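Local atomic coordinates of radical SAM domain protein (Methanothrix thermoacetophila, PDB entry 6Y1X), a protein that probably catalyses a radical S-adenosyl-L-methionine-dependent carbide insertion step in building the iron-sulfur precursor of the nitrogenase iron-molybdenum cofactor. Residues Ala56-Arg68 and Ile172-Gly184. Residues are numbered along the deposited sequence; the frame is centred on the assembly and turned at random.
With SF4 (iron/sulfur cluster), chain D; SO4 (sulfate ion), chain E; SO4 (sulfate ion), chain F.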
ATOM      1  N   ALA A  56      -7.820  10.722  -2.522  1.00 20.11           N
ATOM      2  CA  ALA A  56      -7.508   9.950  -3.725  1.00 20.67           C
ATOM      3  C   ALA A  56      -8.635   8.969  -4.028  1.00 18.79           C
ATOM      4  O   ALA A  56      -8.476   7.757  -3.848  1.00 19.62           O
ATOM      5  CB  ALA A  56      -6.180   9.208  -3.565  1.00 17.36           C
ATOM      6  N   PRO A  57      -9.790   9.459  -4.507  1.00 15.46           N
ATOM      7  CA  PRO A  57     -10.957   8.574  -4.638  1.00 21.24           C
ATOM      8  C   PRO A  57     -10.895   7.605  -5.810  1.00 19.00           C
ATOM      9  O   PRO A  57     -11.472   6.517  -5.730  1.00 20.60           O
ATOM     10  CB  PRO A  57     -12.118   9.562  -4.808  1.00 16.13           C
ATOM     11  CG  PRO A  57     -11.489  10.754  -5.455  1.00 18.83           C
ATOM     12  CD  PRO A  57     -10.139  10.865  -4.783  1.00 17.63           C
ATOM     13  N   LYS A  58     -10.253   7.979  -6.912  1.00 16.90           N
ATOM     14  CA  LYS A  58     -10.246   7.102  -8.075  1.00 20.65           C
ATOM     15  C   LYS A  58      -9.292   5.934  -7.857  1.00 19.70           C
ATOM     16  O   LYS A  58      -8.251   6.067  -7.209  1.00 18.46           O
ATOM     17  CB  LYS A  58      -9.838   7.860  -9.339  1.00 21.44           C
ATOM     18  CG  LYS A  58     -10.705   9.065  -9.658  1.00 31.57           C
ATOM     19  CD  LYS A  58     -10.349   9.647 -11.016  1.00 39.42           C
ATOM     20  CE  LYS A  58      -9.003  10.341 -10.995  1.00 51.11           C
ATOM     21  NZ  LYS A  58      -8.750  11.055 -12.279  1.00 61.89           N
ATOM     22  N   CYS A  59      -9.637   4.794  -8.449  1.00 15.75           N
ATOM     23  CA  CYS A  59      -8.747   3.648  -8.556  1.00 22.01           C
ATOM     24  C   CYS A  59      -8.595   3.238 -10.012  1.00 21.41           C
ATOM     25  O   CYS A  59      -9.452   3.518 -10.855  1.00 21.64           O
ATOM     26  CB  CYS A  59      -9.247   2.448  -7.745  1.00 18.44           C
ATOM     27  SG  CYS A  59      -7.959   1.208  -7.514  1.00 17.74           S
ATOM     28  N   ASN A  60      -7.484   2.564 -10.299  1.00 19.59           N
ATOM     29  CA  ASN A  60      -7.158   2.147 -11.655  1.00 20.83           C
ATOM     30  C   ASN A  60      -7.160   0.642 -11.854  1.00 21.64           C
ATOM     31  O   ASN A  60      -6.833   0.180 -12.950  1.00 18.72           O
ATOM     32  CB  ASN A  60      -5.803   2.729 -12.080  1.00 21.08           C
ATOM     33  CG  ASN A  60      -4.704   2.480 -11.061  1.00 22.16           C
ATOM     34  OD1 ASN A  60      -4.907   1.806 -10.049  1.00 18.66           O
ATOM     35  ND2 ASN A  60      -3.526   3.026 -11.332  1.00 20.50           N
ATOM     36  N   ILE A  61      -7.504  -0.141 -10.837  1.00 15.55           N
ATOM     37  CA  ILE A  61      -7.650  -1.580 -10.974  1.00 17.90           C
ATOM     38  C   ILE A  61      -8.928  -1.994 -10.254  1.00 15.19           C
ATOM     39  O   ILE A  61      -9.607  -1.176  -9.632  1.00 18.41           O
ATOM     40  CB  ILE A  61      -6.431  -2.352 -10.421  1.00 15.80           C
ATOM     41  CG1 ILE A  61      -6.352  -2.232  -8.901  1.00 18.00           C
ATOM     42  CG2 ILE A  61      -5.136  -1.810 -11.015  1.00 16.27           C
ATOM     43  CD1 ILE A  61      -5.226  -3.051  -8.290  1.00 20.65           C
ATOM     44  N   GLN A  62      -9.233  -3.286 -10.310  1.00 15.60           N
ATOM     45  CA  GLN A  62     -10.337  -3.851  -9.542  1.00 16.49           C
ATOM     46  C   GLN A  62      -9.879  -5.183  -8.970  1.00 19.57           C
ATOM     47  O   GLN A  62      -9.764  -6.176  -9.699  1.00 21.47           O
ATOM     48  CB  GLN A  62     -11.600  -4.020 -10.386  1.00 21.30           C
ATOM     49  CG  GLN A  62     -12.747  -4.659  -9.618  1.00 18.47           C
ATOM     50  CD  GLN A  62     -13.213  -3.799  -8.455  1.00 22.64           C
ATOM     51  OE1 GLN A  62     -13.752  -2.710  -8.646  1.00 22.22           O
ATOM     52  NE2 GLN A  62     -12.960  -4.266  -7.239  1.00 17.65           N
ATOM     53  N   CYS A  63      -9.622  -5.193  -7.667  1.00 15.27           N
ATOM     54  CA  CYS A  63      -9.266  -6.406  -6.951  1.00 16.18           C
ATOM     55  C   CYS A  63     -10.528  -7.228  -6.728  1.00 17.10           C
ATOM     56  O   CYS A  63     -11.611  -6.673  -6.517  1.00 17.39           O
ATOM     57  CB  CYS A  63      -8.637  -6.053  -5.604  1.00 15.22           C
ATOM     58  SG  CYS A  63      -7.207  -4.964  -5.697  1.00 21.05           S
ATOM     59  N   LYS A  64     -10.399  -8.551  -6.812  1.00 15.33           N
ATOM     60  CA  LYS A  64     -11.565  -9.413  -6.658  1.00 17.59           C
ATOM     61  C   LYS A  64     -12.060  -9.505  -5.221  1.00 21.90           C
ATOM     62  O   LYS A  64     -13.062 -10.188  -4.983  1.00 16.17           O
ATOM     63  CB  LYS A  64     -11.268 -10.814  -7.186  1.00 18.78           C
ATOM     64  CG  LYS A  64     -11.079 -10.896  -8.691  1.00 20.01           C
ATOM     65  CD  LYS A  64     -10.867 -12.346  -9.110  1.00 18.72           C
ATOM     66  CE  LYS A  64     -10.307 -12.454 -10.508  1.00 31.57           C
ATOM     67  NZ  LYS A  64     -11.366 -12.170 -11.505  1.00 31.71           N
ATOM     68  N   TYR A  65     -11.387  -8.860  -4.268  1.00 18.67           N
ATOM     69  CA  TYR A  65     -11.813  -8.821  -2.873  1.00 21.84           C
ATOM     70  C   TYR A  65     -12.328  -7.447  -2.463  1.00 19.45           C
ATOM     71  O   TYR A  65     -12.588  -7.221  -1.277  1.00 23.26           O
ATOM     72  CB  TYR A  65     -10.681  -9.260  -1.940  1.00 15.06           C
ATOM     73  CG  TYR A  65      -9.367  -8.536  -2.145  1.00 15.42           C
ATOM     74  CD1 TYR A  65      -9.132  -7.291  -1.568  1.00 15.11           C
ATOM     75  CD2 TYR A  65      -8.343  -9.123  -2.877  1.00 14.78           C
ATOM     76  CE1 TYR A  65      -7.924  -6.633  -1.753  1.00 17.44           C
ATOM     77  CE2 TYR A  65      -7.134  -8.483  -3.058  1.00 15.49           C
ATOM     78  CZ  TYR A  65      -6.931  -7.237  -2.498  1.00 13.98           C
ATOM     79  OH  TYR A  65      -5.723  -6.609  -2.674  1.00 21.98           O
ATOM     80  N   CYS A  66     -12.480  -6.526  -3.409  1.00 17.73           N
ATOM     81  CA  CYS A  66     -12.764  -5.128  -3.113  1.00 19.55           C
ATOM     82  C   CYS A  66     -14.155  -4.741  -3.593  1.00 21.86           C
ATOM     83  O   CYS A  66     -14.529  -5.030  -4.735  1.00 20.90           O
ATOM     84  CB  CYS A  66     -11.731  -4.205  -3.760  1.00 21.06           C
ATOM     85  SG  CYS A  66     -12.171  -2.470  -3.599  1.00 19.81           S
ATOM     86  N   ILE A  67     -14.917  -4.103  -2.705  1.00 19.06           N
ATOM     87  CA  ILE A  67     -16.095  -3.319  -3.064  1.00 21.34           C
ATOM     88  C   ILE A  67     -15.680  -1.851  -3.028  1.00 25.03           C
ATOM     89  O   ILE A  67     -15.229  -1.355  -1.990  1.00 21.15           O
ATOM     90  CB  ILE A  67     -17.271  -3.594  -2.114  1.00 23.07           C
ATOM     91  CG1 ILE A  67     -17.763  -5.040  -2.259  1.00 19.41           C
ATOM     92  CG2 ILE A  67     -18.412  -2.634  -2.399  1.00 22.32           C
ATOM     93  CD1 ILE A  67     -18.431  -5.339  -3.582  1.00 23.83           C
ATOM     94  N   ARG A  68     -15.759  -1.171  -4.177  1.00 18.11           N
ATOM     95  CA  ARG A  68     -15.223   0.186  -4.293  1.00 25.18           C
ATOM     96  C   ARG A  68     -15.921   1.206  -3.401  1.00 26.69           C
ATOM     97  O   ARG A  68     -15.375   2.296  -3.195  1.00 31.47           O
ATOM     98  CB  ARG A  68     -15.280   0.650  -5.747  1.00 29.78           C
ATOM     99  CG  ARG A  68     -14.284  -0.057  -6.635  1.00 31.31           C
ATOM    100  CD  ARG A  68     -12.852   0.285  -6.234  1.00 32.05           C
ATOM    101  NE  ARG A  68     -12.673   1.709  -5.949  1.00 32.97           N
ATOM    102  CZ  ARG A  68     -12.679   2.671  -6.870  1.00 38.13           C
ATOM    103  NH1 ARG A  68     -12.841   2.374  -8.154  1.00 42.24           N
ATOM    104  NH2 ARG A  68     -12.508   3.935  -6.508  1.00 40.01           N
ATOM    105  N   ILE A 172      -1.156 -16.475 -11.295  1.00 24.62           N
ATOM    106  CA  ILE A 172      -1.817 -16.286 -10.010  1.00 22.19           C
ATOM    107  C   ILE A 172      -2.429 -14.893  -9.929  1.00 19.33           C
ATOM    108  O   ILE A 172      -3.542 -14.723  -9.417  1.00 21.26           O
ATOM    109  CB  ILE A 172      -0.844 -16.579  -8.859  1.00 18.33           C
ATOM    110  CG1 ILE A 172      -0.450 -18.064  -8.916  1.00 20.21           C
ATOM    111  CG2 ILE A 172      -1.471 -16.210  -7.517  1.00 14.86           C
ATOM    112  CD1 ILE A 172       0.600 -18.480  -7.921  1.00 29.37           C
ATOM    113  N   GLY A 173      -1.706 -13.875 -10.405  1.00 12.63           N
ATOM    114  CA  GLY A 173      -2.271 -12.534 -10.455  1.00 14.80           C
ATOM    115  C   GLY A 173      -3.611 -12.482 -11.161  1.00 19.85           C
ATOM    116  O   GLY A 173      -4.516 -11.747 -10.746  1.00 18.92           O
ATOM    117  N   GLU A 174      -3.762 -13.260 -12.239  1.00 19.46           N
ATOM    118  CA  GLU A 174      -4.998 -13.223 -13.011  1.00 22.05           C
ATOM    119  C   GLU A 174      -6.189 -13.667 -12.172  1.00 22.68           C
ATOM    120  O   GLU A 174      -7.326 -13.254 -12.431  1.00 22.03           O
ATOM    121  CB  GLU A 174      -4.880 -14.115 -14.246  1.00 23.08           C
ATOM    122  CG  GLU A 174      -6.130 -14.095 -15.121  1.00 38.42           C
ATOM    123  CD  GLU A 174      -6.079 -15.087 -16.264  1.00 50.63           C
ATOM    124  OE1 GLU A 174      -5.083 -15.835 -16.366  1.00 54.36           O
ATOM    125  OE2 GLU A 174      -7.042 -15.118 -17.062  1.00 54.70           O
ATOM    126  N   GLN A 175      -5.948 -14.501 -11.164  1.00 23.02           N
ATOM    127  CA  GLN A 175      -7.004 -14.970 -10.275  1.00 20.69           C
ATOM    128  C   GLN A 175      -7.408 -13.932  -9.240  1.00 17.45           C
ATOM    129  O   GLN A 175      -8.347 -14.173  -8.476  1.00 19.41           O
ATOM    130  CB  GLN A 175      -6.555 -16.253  -9.575  1.00 15.44           C
ATOM    131  CG  GLN A 175      -6.239 -17.394 -10.538  1.00 24.10           C
ATOM    132  CD  GLN A 175      -5.755 -18.640  -9.824  1.00 30.35           C
ATOM    133  OE1 GLN A 175      -6.478 -19.228  -9.025  1.00 38.85           O
ATOM    134  NE2 GLN A 175      -4.524 -19.044 -10.106  1.00 28.56           N
ATOM    135  N   ILE A 176      -6.729 -12.789  -9.191  1.00 14.42           N
ATOM    136  CA  ILE A 176      -6.940 -11.823  -8.124  1.00 12.26           C
ATOM    137  C   ILE A 176      -7.512 -10.498  -8.620  1.00 12.14           C
ATOM    138  O   ILE A 176      -8.128  -9.768  -7.824  1.00 16.71           O
ATOM    139  CB  ILE A 176      -5.615 -11.589  -7.355  1.00 18.73           C
ATOM    140  CG1 ILE A 176      -5.111 -12.911  -6.768  1.00 19.93           C
ATOM    141  CG2 ILE A 176      -5.756 -10.581  -6.220  1.00 12.90           C
ATOM    142  CD1 ILE A 176      -3.711 -12.827  -6.187  1.00 19.60           C
ATOM    143  N   TYR A 177      -7.398 -10.178  -9.906  1.00 18.64           N
ATOM    144  CA  TYR A 177      -7.813  -8.891 -10.446  1.00 16.24           C
ATOM    145  C   TYR A 177      -8.817  -9.068 -11.577  1.00 12.76           C
ATOM    146  O   TYR A 177      -8.611  -9.890 -12.476  1.00 17.27           O
ATOM    147  CB  TYR A 177      -6.587  -8.125 -10.931  1.00 15.84           C
ATOM    148  CG  TYR A 177      -5.589  -7.948  -9.822  1.00 17.85           C
ATOM    149  CD1 TYR A 177      -5.763  -6.980  -8.844  1.00 14.09           C
ATOM    150  CD2 TYR A 177      -4.503  -8.804  -9.714  1.00 15.67           C
ATOM    151  CE1 TYR A 177      -4.848  -6.839  -7.814  1.00 14.31           C
ATOM    152  CE2 TYR A 177      -3.592  -8.679  -8.688  1.00 15.59           C
ATOM    153  CZ  TYR A 177      -3.767  -7.694  -7.741  1.00 15.25           C
ATOM    154  OH  TYR A 177      -2.856  -7.579  -6.717  1.00 19.24           O
ATOM    155  N   ASP A 178      -9.892  -8.277 -11.540  1.00 15.89           N
ATOM    156  CA  ASP A 178     -10.835  -8.245 -12.654  1.00 19.12           C
ATOM    157  C   ASP A 178     -10.235  -7.531 -13.855  1.00 18.89           C
ATOM    158  O   ASP A 178     -10.368  -7.994 -14.993  1.00 16.62           O
ATOM    159  CB  ASP A 178     -12.125  -7.529 -12.246  1.00 18.92           C
ATOM    160  CG  ASP A 178     -13.102  -8.422 -11.526  1.00 21.83           C
ATOM    161  OD1 ASP A 178     -12.842  -9.634 -11.390  1.00 26.54           O
ATOM    162  OD2 ASP A 178     -14.147  -7.896 -11.098  1.00 27.39           O
ATOM    163  N   TYR A 179      -9.578  -6.398 -13.624  1.00 17.76           N
ATOM    164  CA  TYR A 179      -9.049  -5.594 -14.713  1.00 12.77           C
ATOM    165  C   TYR A 179      -8.038  -4.614 -14.147  1.00 19.25           C
ATOM    166  O   TYR A 179      -7.981  -4.376 -12.940  1.00 17.28           O
ATOM    167  CB  TYR A 179     -10.167  -4.851 -15.465  1.00 14.69           C
ATOM    168  CG  TYR A 179     -10.938  -3.834 -14.649  1.00 18.13           C
ATOM    169  CD1 TYR A 179     -10.399  -2.585 -14.356  1.00 20.75           C
ATOM    170  CD2 TYR A 179     -12.210  -4.121 -14.174  1.00 15.24           C
ATOM    171  CE1 TYR A 179     -11.102  -1.659 -13.612  1.00 18.87           C
ATOM    172  CE2 TYR A 179     -12.922  -3.197 -13.435  1.00 21.06           C
ATOM    173  CZ  TYR A 179     -12.362  -1.969 -13.155  1.00 28.06           C
ATOM    174  OH  TYR A 179     -13.066  -1.045 -12.410  1.00 33.97           O
ATOM    175  N   VAL A 180      -7.254  -4.033 -15.051  1.00 13.25           N
ATOM    176  CA  VAL A 180      -6.410  -2.886 -14.751  1.00 21.11           C
ATOM    177  C   VAL A 180      -6.648  -1.854 -15.840  1.00 21.25           C
ATOM    178  O   VAL A 180      -6.943  -2.194 -16.992  1.00 24.19           O
ATOM    179  CB  VAL A 180      -4.905  -3.243 -14.658  1.00 15.12           C
ATOM    180  CG1 VAL A 180      -4.674  -4.422 -13.712  1.00 19.20           C
ATOM    181  CG2 VAL A 180      -4.333  -3.547 -16.024  1.00 18.32           C
ATOM    182  N   ILE A 181      -6.558  -0.585 -15.456  1.00 22.02           N
ATOM    183  CA  ILE A 181      -6.670   0.539 -16.380  1.00 17.21           C
ATOM    184  C   ILE A 181      -5.301   1.195 -16.429  1.00 18.18           C
ATOM    185  O   ILE A 181      -4.831   1.744 -15.425  1.00 19.88           O
ATOM    186  CB  ILE A 181      -7.749   1.542 -15.946  1.00 19.61           C
ATOM    187  CG1 ILE A 181      -9.092   0.841 -15.749  1.00 20.35           C
ATOM    188  CG2 ILE A 181      -7.873   2.664 -16.971  1.00 17.11           C
ATOM    189  CD1 ILE A 181     -10.105   1.686 -15.007  1.00 19.66           C
ATOM    190  N   TYR A 182      -4.645   1.132 -17.585  1.00 16.55           N
ATOM    191  CA  TYR A 182      -3.297   1.667 -17.708  1.00 17.89           C
ATOM    192  C   TYR A 182      -3.196   2.455 -19.001  1.00 25.07           C
ATOM    193  O   TYR A 182      -3.429   1.900 -20.079  1.00 17.30           O
ATOM    194  CB  TYR A 182      -2.259   0.540 -17.687  1.00 26.21           C
ATOM    195  CG  TYR A 182      -0.841   1.040 -17.724  1.00 28.06           C
ATOM    196  CD1 TYR A 182      -0.347   1.839 -16.701  1.00 26.13           C
ATOM    197  CD2 TYR A 182       0.008   0.722 -18.777  1.00 26.49           C
ATOM    198  CE1 TYR A 182       0.949   2.310 -16.723  1.00 28.02           C
ATOM    199  CE2 TYR A 182       1.305   1.186 -18.806  1.00 28.83           C
ATOM    200  CZ  TYR A 182       1.771   1.979 -17.775  1.00 31.65           C
ATOM    201  OH  TYR A 182       3.063   2.449 -17.795  1.00 36.24           O
ATOM    202  N   LYS A 183      -2.805   3.726 -18.886  1.00 23.62           N
ATOM    203  CA  LYS A 183      -2.608   4.625 -20.023  1.00 20.81           C
ATOM    204  C   LYS A 183      -3.805   4.617 -20.970  1.00 23.24           C
ATOM    205  O   LYS A 183      -3.670   4.494 -22.188  1.00 25.40           O
ATOM    206  CB  LYS A 183      -1.311   4.310 -20.767  1.00 25.17           C
ATOM    207  CG  LYS A 183      -0.069   4.526 -19.921  1.00 29.80           C
ATOM    208  CD  LYS A 183       1.179   4.570 -20.776  1.00 38.18           C
ATOM    209  CE  LYS A 183       2.411   4.835 -19.929  1.00 48.35           C
ATOM    210  NZ  LYS A 183       3.559   5.274 -20.765  1.00 53.14           N
ATOM    211  N   GLY A 184      -4.999   4.734 -20.398  1.00 25.67           N
ATOM    212  CA  GLY A 184      -6.167   4.913 -21.234  1.00 24.47           C
ATOM    213  C   GLY A 184      -6.766   3.653 -21.804  1.00 22.68           C
ATOM    214  O   GLY A 184      -7.538   3.730 -22.762  1.00 24.51           O
TER
HETATM  215 FE1  SF4 D 302     -10.107  -1.644  -4.187  1.00 30.46          FE
HETATM  216 FE2  SF4 D 302      -7.873  -2.848  -5.090  1.00 31.68          FE
HETATM  217 FE3  SF4 D 302      -7.686  -0.838  -3.260  1.00 29.31          FE
HETATM  218 FE4  SF4 D 302      -8.407  -0.297  -5.834  1.00 32.20          FE
HETATM  219  S1  SF4 D 302      -6.372  -1.106  -5.130  1.00 17.35           S
HETATM  220  S2  SF4 D 302      -9.407   0.532  -3.938  1.00 16.68           S
HETATM  221  S3  SF4 D 302      -9.645  -2.155  -6.382  1.00 20.44           S
HETATM  222  S4  SF4 D 302      -8.648  -2.896  -2.925  1.00 17.64           S
HETATM  223  S   SO4 E 303      -6.308   6.583 -17.529  0.79 39.67           S
HETATM  224  O1  SO4 E 303      -6.815   6.720 -16.170  0.79 41.73           O
HETATM  225  O2  SO4 E 303      -5.712   7.835 -17.982  0.79 44.03           O
HETATM  226  O3  SO4 E 303      -7.422   6.234 -18.405  0.79 42.78           O
HETATM  227  O4  SO4 E 303      -5.287   5.540 -17.561  0.79 28.83           O
HETATM  228  S   SO4 F 304     -14.461 -14.309 -12.498  1.00 66.75           S
HETATM  229  O1  SO4 F 304     -14.829 -13.095 -13.223  1.00 66.64           O
HETATM  230  O2  SO4 F 304     -13.527 -13.987 -11.424  1.00 56.44           O
HETATM  231  O3  SO4 F 304     -15.666 -14.906 -11.928  1.00 73.18           O
HETATM  232  O4  SO4 F 304     -13.831 -15.256 -13.415  1.00 70.12           O
HETATM  233  O   HOH W   1      -3.564   3.786 -14.243  1.00 21.71           O
HETATM  234  O   HOH W   2     -12.217   0.127  -9.289  1.00 44.02           O
HETATM  235  O   HOH W   3     -15.117  -2.042 -11.113  1.00 40.48           O
HETATM  236  O   HOH W   4      -9.297 -12.379 -13.926  1.00 26.87           O
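Lys64 NZ is gripped from several directions: it forms a salt bridge with Asp178 OD1 at 2.9 Å, meeting that oxygen nearly along its C-O axis, and hydrogen-bonds a sulfate ion, probably from the crystallisation liquor, and a water that also lies beside Glu174 O and Tyr177 O. The bend at the end of the lysine chain (chi4 -75°) turns the ammonium toward this group of oxygens, while Lys64 CD lies 3.2 Å from Gln175 O. Replaced by an alanine, this residue would probably leave Asp178 to Lys254 and Tyr253, and Gln175 O without the CD and CE groups laid against it. Backbone bonds pair 61-63 and the residue after it with the antiparallel 176-182: Asp178 N to Gln62 O and Lys64 N to Ile176 O, both 2.8 Å. Gln62 sets CB over one face of the Tyr179 ring, a CH-pi contact 3.7 Å from the centroid, and its bent side chain turns NE2 back to Cys63 O, 2.9 Å away and in the amide plane. Its OE1 and the Tyr179 hydroxyl share a water. Beside the [4Fe-4S] cluster, Ile61 CD1 touches Tyr177 CE1 at 3.8 Å, and Cys63 SG meets the edge of the same ring. Tyr65 completes this side, its ring edge against Ile176 CG2 and one face over Cys63 CB. The SG atoms of Cys59, Cys63 and Cys66 bind FE4, FE2 and FE1 of the cluster, each at 2.3 Å, and Cys72 also belongs to its binding site; Cys59, Cys63 and Cys66 form the CX3CX2C motif of radical SAM enzymes, here backed by an antiparallel strand.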